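Hypothetical protein EF2904 (Enterococcus faecalis, PDB 2AZ4) is of unknown function but binds two zinc ions in a metallo-beta-lactamase fold and may act as an RNA-binding exonuclease. Local coordinates at residues D389-I392 and A393-P397. Numbering follows the deposited sequence.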
loop_
_atom_site.group_PDB
_atom_site.type_symbol
_atom_site.label_atom_id
_atom_site.label_comp_id
_atom_site.label_asym_id
_atom_site.label_seq_id
_atom_site.Cartn_x
_atom_site.Cartn_y
_atom_site.Cartn_z
ATOM N N ASP A 389 16.380 -4.659 10.946
ATOM C CA ASP A 389 17.136 -4.961 12.181
ATOM C C ASP A 389 17.042 -3.860 13.228
ATOM O O ASP A 389 16.950 -4.146 14.420
ATOM C CB ASP A 389 18.611 -5.236 11.868
ATOM C CG ASP A 389 18.812 -6.474 11.006
ATOM O OD1 ASP A 389 18.041 -7.446 11.155
ATOM O OD2 ASP A 389 19.751 -6.477 10.180
ATOM N N LYS A 390 17.060 -2.592 12.805
ATOM C CA LYS A 390 16.937 -1.511 13.771
ATOM C C LYS A 390 15.554 -1.500 14.417
ATOM O O LYS A 390 15.428 -1.206 15.600
ATOM C CB LYS A 390 17.255 -0.145 13.152
ATOM C CG LYS A 390 18.732 0.135 12.996
ATOM C CD LYS A 390 19.018 1.177 11.900
ATOM C CE LYS A 390 20.525 1.179 11.577
ATOM N NZ LYS A 390 20.943 2.136 10.485
ATOM N N ILE A 391 14.523 -1.832 13.645
ATOM C CA ILE A 391 13.159 -1.819 14.180
ATOM C C ILE A 391 13.049 -2.892 15.256
ATOM O O ILE A 391 12.551 -2.627 16.331
ATOM C CB ILE A 391 12.094 -1.997 13.067
ATOM C CG1 ILE A 391 12.000 -0.701 12.235
ATOM C CG2 ILE A 391 10.734 -2.386 13.665
ATOM C CD1 ILE A 391 11.295 -0.845 10.853
ATOM N N ILE A 392 13.547 -4.083 14.952
ATOM C CA ILE A 392 13.565 -5.207 15.912
ATOM C C ILE A 392 14.368 -4.825 17.156
ATOM O O ILE A 392 13.924 -5.076 18.275
ATOM C CB ILE A 392 14.136 -6.487 15.270
ATOM C CG1 ILE A 392 13.233 -6.949 14.110
ATOM C CG2 ILE A 392 14.329 -7.625 16.334
ATOM C CD1 ILE A 392 13.900 -7.832 13.102
ATOM N N ALA A 393 15.514 -4.164 16.953
ATOM C CA ALA A 393 16.321 -3.666 18.075
ATOM C C ALA A 393 15.555 -2.680 18.962
ATOM O O ALA A 393 15.596 -2.797 20.187
ATOM C CB ALA A 393 17.647 -3.067 17.582
ATOM N N LEU A 394 14.836 -1.724 18.364
ATOM C CA LEU A 394 14.041 -0.781 19.152
ATOM C C LEU A 394 12.897 -1.428 19.923
ATOM O O LEU A 394 12.602 -1.020 21.046
ATOM C CB LEU A 394 13.526 0.385 18.292
ATOM C CG LEU A 394 14.543 1.418 17.802
ATOM C CD1 LEU A 394 13.996 2.099 16.561
ATOM C CD2 LEU A 394 14.857 2.424 18.888
ATOM N N ILE A 395 12.267 -2.441 19.341
ATOM C CA ILE A 395 11.114 -3.093 19.975
ATOM C C ILE A 395 11.509 -4.181 20.998
ATOM O O ILE A 395 10.887 -4.288 22.046
ATOM C CB ILE A 395 10.171 -3.707 18.902
ATOM C CG1 ILE A 395 9.446 -2.600 18.128
ATOM C CG2 ILE A 395 9.186 -4.693 19.515
ATOM C CD1 ILE A 395 8.870 -3.070 16.794
ATOM N N GLU A 396 12.530 -4.970 20.666
ATOM C CA GLU A 396 12.994 -6.113 21.489
ATOM C C GLU A 396 11.831 -7.090 21.708
ATOM O O GLU A 396 11.331 -7.235 22.832
ATOM C CB GLU A 396 13.637 -5.658 22.820
ATOM C CG GLU A 396 14.772 -4.603 22.696
ATOM C CD GLU A 396 15.464 -4.332 24.042
ATOM O OE1 GLU A 396 15.933 -5.315 24.652
ATOM O OE2 GLU A 396 15.526 -3.155 24.505
ATOM N N PRO A 397 11.370 -7.733 20.613
ATOM C CA PRO A 397 10.223 -8.623 20.692
ATOM C C PRO A 397 10.610 -9.934 21.398
ATOM O O PRO A 397 11.711 -10.444 21.195
ATOM C CB PRO A 397 9.888 -8.883 19.218
ATOM C CG PRO A 397 11.197 -8.785 18.522
ATOM C CD PRO A 397 11.910 -7.664 19.239
#
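I391 and I395, one helical turn apart, run side by side and point the same way, with CG2 of I391 resting 3.7 Å from CD1 of I395. The I391 methyl gets there because CG2 is anti to the backbone N while CG1 takes the place beside that nitrogen (chi1 -73°). The next side chain, I392, presents its own CG2 to the ring of P397, 3.8 Å from the proline CD, and the two groups cross at about a right angle. P397 CD also comes within 3.4 Å of I392 O. That same oxygen accepts the last of four i to i+4 backbone bonds, from E396 N at 2.8 Å, with the nitrogen almost in line with the carbonyl. The three preceding bonds link A393 N to D389 O, L394 N to K390 O and I395 N to I391 O, the last the most bent, with an N-H...O angle of 149°. The helix, 385-395, ends at I395; E396, with phi 57°, is the first residue to leave the helical path, and the chain there turns P397 back toward I392. From here the chain enters strand 399-403, which runs parallel to strand 212-216 in one of the two mixed sheets of the metallo-beta-lactamase fold. The buried face of the helix lies against strand 212-216, I391 and I392 touching M215 and I395 and P397 sharing L213, and against helix 197-207, where L394 touches L201 and C204, I391 also meets C204, and I395 meets A207. L394 lies on the more open side, its CG 3.5 Å from K390 O. K208 NZ donates a hydrogen bond to L394 O and N413 ND2 one to P397 O, while a bound zinc ion is about 13 Å from the I391 side chain.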